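Local coordinates for putative transcriptional regulator (Listeria innocua, PDB 3LWF), which probably binds DNA as a dimeric transcription factor of the Rrf2 family, reading its target through a winged helix-turn-helix domain, at residues Thr31-Leu36 with Ala71-Ser76; Glu35-Ile40 with Gly88-Ile93; Ser49-Lys54 with His59-Leu64. One frame throughout, in Å; residues are numbered along the deposited sequence.

Contact 1 (Thr31-Leu36 with Ala71-Ser76); sequences TITLEL and AGIVKS. With SO4 (sulfate ion), chain G; SO4 (sulfate ion), chain J.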
# COMPACT_ATOMS: atom_id res chain seq x y z
N THR A 31 14.86 3.84 12.40
CA THR A 31 15.96 4.77 12.65
C THR A 31 16.99 4.09 13.58
O THR A 31 18.17 4.15 13.34
CB THR A 31 15.48 6.12 13.19
OG1 THR A 31 14.77 6.82 12.17
CG2 THR A 31 16.66 7.00 13.65
N ILE A 32 16.52 3.41 14.61
CA ILE A 32 17.44 2.81 15.58
C ILE A 32 18.30 1.72 14.91
O ILE A 32 19.54 1.75 14.99
CB ILE A 32 16.67 2.16 16.75
CG1 ILE A 32 16.08 3.21 17.71
CG2 ILE A 32 17.60 1.23 17.53
CD1 ILE A 32 15.02 2.60 18.66
N THR A 33 17.64 0.79 14.23
CA THR A 33 18.33 -0.34 13.65
C THR A 33 19.23 0.06 12.51
O THR A 33 20.30 -0.53 12.35
CB THR A 33 17.39 -1.45 13.23
OG1 THR A 33 16.46 -0.95 12.28
CG2 THR A 33 16.65 -1.98 14.43
N LEU A 34 18.83 1.06 11.73
CA LEU A 34 19.73 1.60 10.72
C LEU A 34 20.97 2.24 11.31
O LEU A 34 22.06 2.17 10.72
CB LEU A 34 19.01 2.62 9.82
CG LEU A 34 17.94 2.05 8.87
CD1 LEU A 34 17.11 3.26 8.30
CD2 LEU A 34 18.51 1.12 7.76
N GLU A 35 20.79 2.99 12.39
CA GLU A 35 21.98 3.62 13.03
C GLU A 35 22.91 2.55 13.62
O GLU A 35 24.14 2.66 13.54
CB GLU A 35 21.57 4.58 14.13
CG GLU A 35 20.97 5.83 13.60
CD GLU A 35 21.93 6.55 12.69
OE1 GLU A 35 23.06 6.80 13.15
OE2 GLU A 35 21.56 6.81 11.52
N LEU A 36 22.32 1.50 14.20
CA LEU A 36 23.12 0.38 14.68
C LEU A 36 23.81 -0.33 13.51
O LEU A 36 24.96 -0.76 13.65
CB LEU A 36 22.30 -0.59 15.54
CG LEU A 36 21.69 -0.01 16.82
CD1 LEU A 36 20.84 -1.07 17.51
CD2 LEU A 36 22.73 0.53 17.80
N ALA A 71 13.04 -9.74 20.25
CA ALA A 71 12.92 -10.46 18.99
C ALA A 71 14.30 -10.86 18.43
O ALA A 71 14.34 -11.42 17.37
CB ALA A 71 12.14 -9.63 17.95
N GLY A 72 15.39 -10.48 19.11
CA GLY A 72 16.75 -10.82 18.71
C GLY A 72 17.39 -9.89 17.69
O GLY A 72 18.46 -10.20 17.15
N ILE A 73 16.76 -8.77 17.41
CA ILE A 73 17.22 -7.87 16.36
C ILE A 73 18.39 -7.02 16.88
O ILE A 73 19.32 -6.67 16.11
CB ILE A 73 16.05 -7.02 15.81
CG1 ILE A 73 15.05 -7.94 15.10
CG2 ILE A 73 16.53 -5.92 14.84
CD1 ILE A 73 13.62 -7.32 14.84
N VAL A 74 18.33 -6.68 18.17
CA VAL A 74 19.40 -5.93 18.80
C VAL A 74 19.80 -6.69 20.04
O VAL A 74 19.08 -7.58 20.49
CB VAL A 74 18.96 -4.53 19.16
CG1 VAL A 74 18.50 -3.81 17.92
CG2 VAL A 74 17.89 -4.53 20.34
N LYS A 75 20.99 -6.39 20.55
CA LYS A 75 21.41 -6.88 21.86
C LYS A 75 21.85 -5.73 22.74
O LYS A 75 22.44 -4.74 22.22
CB LYS A 75 22.58 -7.85 21.74
CG LYS A 75 22.15 -9.26 21.41
CD LYS A 75 22.85 -10.25 22.25
CE LYS A 75 22.35 -11.66 21.98
NZ LYS A 75 23.30 -12.38 21.14
N SER A 76 21.56 -5.86 24.04
CA SER A 76 21.98 -4.85 25.02
C SER A 76 23.27 -5.31 25.70
O SER A 76 23.50 -6.52 25.85
CB SER A 76 20.91 -4.62 26.08
OG SER A 76 20.64 -5.79 26.80
S SO4 G . 22.22 -15.33 20.00
O1 SO4 G . 23.27 -16.10 20.69
O2 SO4 G . 21.78 -16.01 18.79
O3 SO4 G . 21.06 -15.17 20.86
O4 SO4 G . 22.76 -14.05 19.56
S SO4 J . 18.49 -6.38 29.28
O1 SO4 J . 18.33 -7.72 28.69
O2 SO4 J . 18.49 -5.40 28.20
O3 SO4 J . 17.41 -6.07 30.22
O4 SO4 J . 19.74 -6.34 30.03

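Contact 2 (Glu35-Ile40 with Gly88-Ile93); sequences ELAKRI and GDPEKI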
# COMPACT_ATOMS: atom_id res chain seq x y z
N GLU A 35 20.79 2.99 12.39
CA GLU A 35 21.98 3.62 13.03
C GLU A 35 22.91 2.55 13.62
O GLU A 35 24.14 2.66 13.54
CB GLU A 35 21.57 4.58 14.13
CG GLU A 35 20.97 5.83 13.60
CD GLU A 35 21.93 6.55 12.69
OE1 GLU A 35 23.06 6.80 13.15
OE2 GLU A 35 21.56 6.81 11.52
N LEU A 36 22.32 1.50 14.20
CA LEU A 36 23.12 0.38 14.68
C LEU A 36 23.81 -0.33 13.51
O LEU A 36 24.96 -0.76 13.65
CB LEU A 36 22.30 -0.59 15.54
CG LEU A 36 21.69 -0.01 16.82
CD1 LEU A 36 20.84 -1.07 17.51
CD2 LEU A 36 22.73 0.53 17.80
N ALA A 37 23.14 -0.41 12.37
CA ALA A 37 23.72 -1.04 11.17
C ALA A 37 24.91 -0.23 10.61
O ALA A 37 25.93 -0.80 10.26
CB ALA A 37 22.66 -1.26 10.09
N LYS A 38 24.78 1.08 10.58
CA LYS A 38 25.89 1.93 10.21
C LYS A 38 27.08 1.78 11.15
O LYS A 38 28.22 1.99 10.73
CB LYS A 38 25.50 3.42 10.25
CG LYS A 38 24.56 3.87 9.19
CD LYS A 38 24.19 5.34 9.37
CE LYS A 38 22.91 5.68 8.64
NZ LYS A 38 22.55 7.10 8.81
N ARG A 39 26.85 1.48 12.42
CA ARG A 39 27.92 1.63 13.39
C ARG A 39 28.43 0.28 13.87
O ARG A 39 29.08 0.20 14.93
CB ARG A 39 27.43 2.47 14.58
CG ARG A 39 27.28 3.93 14.23
CD ARG A 39 26.21 4.67 15.05
NE ARG A 39 25.71 5.81 14.29
CZ ARG A 39 26.43 6.91 14.09
NH1 ARG A 39 27.65 7.04 14.60
NH2 ARG A 39 25.94 7.88 13.36
N ILE A 40 28.15 -0.77 13.10
CA ILE A 40 28.68 -2.08 13.43
C ILE A 40 30.20 -1.99 13.58
O ILE A 40 30.89 -1.38 12.77
CB ILE A 40 28.38 -3.13 12.32
CG1 ILE A 40 26.94 -3.62 12.41
CG2 ILE A 40 29.36 -4.30 12.46
CD1 ILE A 40 26.51 -4.51 11.23
N GLY A 88 22.83 -9.07 14.14
CA GLY A 88 22.80 -9.91 12.96
C GLY A 88 23.34 -9.13 11.80
O GLY A 88 23.78 -7.99 11.93
N ASP A 89 23.27 -9.76 10.64
CA ASP A 89 23.81 -9.20 9.43
C ASP A 89 22.77 -8.23 8.85
O ASP A 89 21.67 -8.65 8.60
CB ASP A 89 24.03 -10.37 8.47
CG ASP A 89 24.81 -10.00 7.25
OD1 ASP A 89 25.05 -8.81 7.00
OD2 ASP A 89 25.22 -10.95 6.56
N PRO A 90 23.15 -6.97 8.60
CA PRO A 90 22.24 -6.05 7.93
C PRO A 90 21.77 -6.52 6.54
O PRO A 90 20.74 -6.04 6.05
CB PRO A 90 23.02 -4.72 7.85
CG PRO A 90 24.37 -4.99 8.31
CD PRO A 90 24.47 -6.37 8.87
N GLU A 91 22.52 -7.45 5.93
CA GLU A 91 22.17 -8.01 4.64
C GLU A 91 21.11 -9.10 4.79
O GLU A 91 20.57 -9.57 3.80
CB GLU A 91 23.40 -8.64 3.95
CG GLU A 91 24.61 -7.71 3.73
CD GLU A 91 24.55 -6.91 2.45
OE1 GLU A 91 23.52 -7.01 1.73
OE2 GLU A 91 25.52 -6.17 2.16
N LYS A 92 20.84 -9.55 6.01
CA LYS A 92 19.81 -10.58 6.24
C LYS A 92 18.59 -10.07 7.03
O LYS A 92 17.48 -10.59 6.86
CB LYS A 92 20.40 -11.80 6.93
CG LYS A 92 21.55 -12.49 6.18
CD LYS A 92 21.93 -13.81 6.90
CE LYS A 92 23.26 -14.46 6.39
NZ LYS A 92 24.46 -14.09 7.22
N ILE A 93 18.77 -9.04 7.84
CA ILE A 93 17.64 -8.45 8.55
C ILE A 93 16.80 -7.55 7.61
O ILE A 93 17.33 -6.65 6.93
CB ILE A 93 18.12 -7.66 9.78
CG1 ILE A 93 18.80 -8.60 10.79
CG2 ILE A 93 16.97 -6.89 10.44
CD1 ILE A 93 19.68 -7.85 11.82

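Contact 3 (Ser49-Lys54 with His59-Leu64); sequences SIAQDK and HYLEQL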
# COMPACT_ATOMS: atom_id res chain seq x y z
N SER A 49 22.71 8.69 22.66
CA SER A 49 23.42 9.24 21.49
C SER A 49 22.55 9.25 20.22
O SER A 49 22.49 10.24 19.51
CB SER A 49 24.74 8.49 21.26
OG SER A 49 24.49 7.15 20.82
N ILE A 50 21.84 8.17 19.95
CA ILE A 50 20.89 8.16 18.82
C ILE A 50 19.80 9.24 18.99
O ILE A 50 19.55 10.05 18.08
CB ILE A 50 20.21 6.76 18.61
CG1 ILE A 50 21.27 5.68 18.36
CG2 ILE A 50 19.26 6.81 17.44
CD1 ILE A 50 20.74 4.24 18.32
N ALA A 51 19.19 9.28 20.18
CA ALA A 51 18.21 10.31 20.51
C ALA A 51 18.77 11.74 20.27
O ALA A 51 18.11 12.55 19.59
CB ALA A 51 17.71 10.17 21.94
N GLN A 52 19.93 12.06 20.84
CA GLN A 52 20.53 13.39 20.64
C GLN A 52 20.78 13.64 19.14
O GLN A 52 20.41 14.67 18.60
CB GLN A 52 21.80 13.56 21.48
CG GLN A 52 21.51 13.61 22.99
CD GLN A 52 22.75 13.63 23.89
OE1 GLN A 52 23.85 13.27 23.48
NE2 GLN A 52 22.55 14.04 25.14
N ASP A 53 21.39 12.67 18.46
CA ASP A 53 21.71 12.83 17.04
C ASP A 53 20.47 13.11 16.16
O ASP A 53 20.52 13.93 15.26
CB ASP A 53 22.43 11.56 16.54
CG ASP A 53 22.96 11.71 15.11
OD1 ASP A 53 23.52 12.77 14.78
OD2 ASP A 53 22.83 10.75 14.32
N LYS A 54 19.36 12.44 16.44
CA LYS A 54 18.19 12.52 15.58
C LYS A 54 17.09 13.40 16.16
O LYS A 54 16.00 13.39 15.64
CB LYS A 54 17.62 11.11 15.37
CG LYS A 54 18.54 10.11 14.70
CD LYS A 54 19.08 10.66 13.37
CE LYS A 54 19.91 9.62 12.61
NZ LYS A 54 20.56 10.23 11.41
N HIS A 59 13.55 8.60 26.04
CA HIS A 59 12.58 7.82 26.83
C HIS A 59 11.62 7.06 25.92
O HIS A 59 11.24 5.94 26.23
CB HIS A 59 11.80 8.75 27.80
CG HIS A 59 11.08 8.03 28.92
ND1 HIS A 59 11.59 6.91 29.54
CD2 HIS A 59 9.91 8.31 29.56
CE1 HIS A 59 10.76 6.51 30.49
NE2 HIS A 59 9.74 7.35 30.53
N TYR A 60 11.20 7.68 24.82
CA TYR A 60 10.40 6.99 23.80
C TYR A 60 11.19 5.85 23.10
O TYR A 60 10.67 4.75 22.93
CB TYR A 60 9.85 7.98 22.77
CG TYR A 60 8.85 7.35 21.80
CD1 TYR A 60 7.71 6.70 22.26
CD2 TYR A 60 9.08 7.37 20.44
CE1 TYR A 60 6.78 6.14 21.35
CE2 TYR A 60 8.20 6.80 19.55
CZ TYR A 60 7.06 6.17 20.00
OH TYR A 60 6.20 5.65 19.07
N LEU A 61 12.46 6.08 22.76
CA LEU A 61 13.25 5.01 22.10
C LEU A 61 13.39 3.84 23.05
O LEU A 61 13.42 2.69 22.61
CB LEU A 61 14.62 5.50 21.63
CG LEU A 61 14.64 6.63 20.61
CD1 LEU A 61 16.05 6.96 20.14
CD2 LEU A 61 13.73 6.33 19.45
N GLU A 62 13.47 4.13 24.36
CA GLU A 62 13.70 3.08 25.35
C GLU A 62 12.51 2.15 25.33
O GLU A 62 12.65 1.02 25.67
CB GLU A 62 13.83 3.61 26.78
CG GLU A 62 15.20 4.13 27.18
CD GLU A 62 15.17 4.93 28.52
OE1 GLU A 62 14.37 4.58 29.41
OE2 GLU A 62 15.93 5.92 28.68
N GLN A 63 11.35 2.67 24.96
CA GLN A 63 10.15 1.89 24.83
C GLN A 63 10.11 1.08 23.55
O GLN A 63 9.38 0.12 23.48
CB GLN A 63 8.91 2.79 24.85
CG GLN A 63 8.86 3.81 25.99
CD GLN A 63 9.14 3.23 27.33
OE1 GLN A 63 8.52 2.24 27.73
NE2 GLN A 63 10.07 3.84 28.05
N LEU A 64 10.83 1.49 22.52
CA LEU A 64 10.83 0.72 21.29
C LEU A 64 11.89 -0.36 21.29
O LEU A 64 11.78 -1.33 20.53
CB LEU A 64 11.05 1.63 20.08
CG LEU A 64 10.04 2.75 19.89
CD1 LEU A 64 10.42 3.60 18.66
CD2 LEU A 64 8.65 2.13 19.78

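Contact 1 (Thr31-Leu36 with Ala71-Ser76)
The chain of Ala-71 to Ser-76 passes one face of the helical segment Thr-31 to Leu-36 with its backbone closest at Thr-33 and Val-74, whose CA atoms lie 7.7 Å apart, a gap that side chains alone bridge. Leu-36 and Val-74 make the tighter touch: Leu-36 CD1 stands 3.6 Å from Val-74 CG1, and the two side chains cross at about a right angle, meeting through one methyl of each. Leu-36 reaches it with CG anti to the carbonyl carbon (chi1 -61°) and an extended chi2 of 177°. One turn back, Thr-33 offers its methyl rather than its hydroxyl. CG2 lies 4.0 Å from Ile-73 CG2, while OG1 turns back to the carbonyl oxygen of Gly-29 in the same helix, which satisfies the buried hydroxyl and leaves an apolar surface for the isoleucine. No hydrogen bond joins the segments.

Gly-72, at a phi of 85°, closes helix 58-70 in a Schellman motif, and the chain then enters strand 74-77, the first strand of the two-stranded wing of the winged helix-turn-helix fold. The contact thus seats the root of the wing on helix 24-38. Behind it, Ile-98 of helix 95-102 touches both Thr-33 and Ile-73, and Leu-36 also packs on Tyr-84 and Leu-86 of the partner strand.

Beyond Val-74 the strand turns polar. Lys-75 and Ser-76 point their ends at two sulfate ions, probably from the crystallisation liquor. Ser-76 OG donates to O2 of the chain J sulfate at 2.6 Å; Lys-75 NZ is modelled 2.4 Å from O4 of the chain G sulfate, too short for its exact length to be trusted.

Contact 2 (Glu35-Ile40 with Gly88-Ile93)
With CG1 anti to its carbonyl carbon (chi1 -79°) and chi2 extended at 172°, Ile-40 sends CD1 out to meet the CG-CD side of the Pro-90 ring. Ile-40 CD1 lies 3.6 Å from Pro-90 CD and 3.7 Å from Pro-90 CG, so it touches two neighbouring ring carbons at once. A second, looser touch comes from the last turn of the helix, where Ala-37 CB lies 4.1 Å from Pro-90 CB. Because the alanine is so short, the backbones come near here, with the CA atoms of Ala-37 and Pro-90 6.1 Å apart. The proline is therefore held at its CB by the helix and at CG and CD by the residue following Arg-39, where the chain leaves helical geometry.

Each segment is stiffened by polar bonds of its own, none of which crosses the contact. Glu-35 OE1 takes both NE and NH2 of Arg-39, a side-on grip by two nitrogens on one oxygen that lies in the guanidinium plane. Glu-35 OE2 receives Lys-38 NZ at 2.9 Å from the syn side. This salt-bridge network ties together the C-terminal turn. In the loop, Asp-89 OD1 accepts from Glu-91 N at 3.1 Å, forming an Asx turn in which the donor lies above the carboxylate plane rather than within it. Asp-89 O accepts from both Lys-92 N and Ile-93 N, which fixes the bend carrying Pro-90.

The loop runs from strand 83-86 of the wing to helix 95-102. Helix 139-144 flanks the contact, touching Ala-37 through Leu-143 and Pro-90 through Ser-140, while Leu-86 of strand 83-86 packs on Ala-37 and Ile-93.

Contact 3 (Ser49-Lys54 with His59-Leu64)
Leu-61 carries this contact almost alone, and it does so with one methyl. Its CG is anti to the carbonyl carbon (chi1 -60°) and chi2 is extended at -176°, which drives CD1 straight at the opposing helix. There Leu-61 CD1 lies 3.9 Å from the backbone N of Ala-51 and 4.0 Å from Ala-51 CB, so the leucine rests on main chain as much as on side chain. Ile-50 adds a flank: Ile-50 CG2, anti to the backbone N, comes within 4.2 Å of Leu-61 CD1, while CG1 carries the isoleucine's own CD1 toward Leu-36 of helix 24-38. The small alanine brings the helices close, with the CA atoms of Ala-51 and Leu-61 7.4 Å apart.

No polar bond spans the pair. On the exposed side of the second helix, Gln-63 folds back with two bends, so that Gln-63 NE2 donates to His-59 O at 3.0 Å with an N-H...O angle of 157°.

Helices 47-54 and 58-70, joined by a short turn, form the helix-turn-helix, in which the second is by family analogy the recognition helix. Lys-54 forms a salt bridge with Glu-116 of the second subunit. Helix 24-38 touches both helices, meeting Lys-54 through Thr-31 and Leu-64 through Tyr-28.

Contacts 1 and 3 are buried, whereas contact 2 is only partly buried and sets a helix end against a loop. Contact 3 joins two helices; contact 1 sets a helix against a turn and the start of a strand. All three rely on apolar carbons across the gap, but their surroundings differ: contact 2 has salt bridges within its segments, and contact 1 runs out to side chains near sulfate ions. Contacts 1 and 2 share helix 24-38, their centres about 8 Å apart, and attach the two ends of the wing to it. Contact 3 is internal to the helix-turn-helix, yet helix 24-38 packs on it from outside, Ile-32 CD1 lying 4.0 Å from Leu-61 CD2.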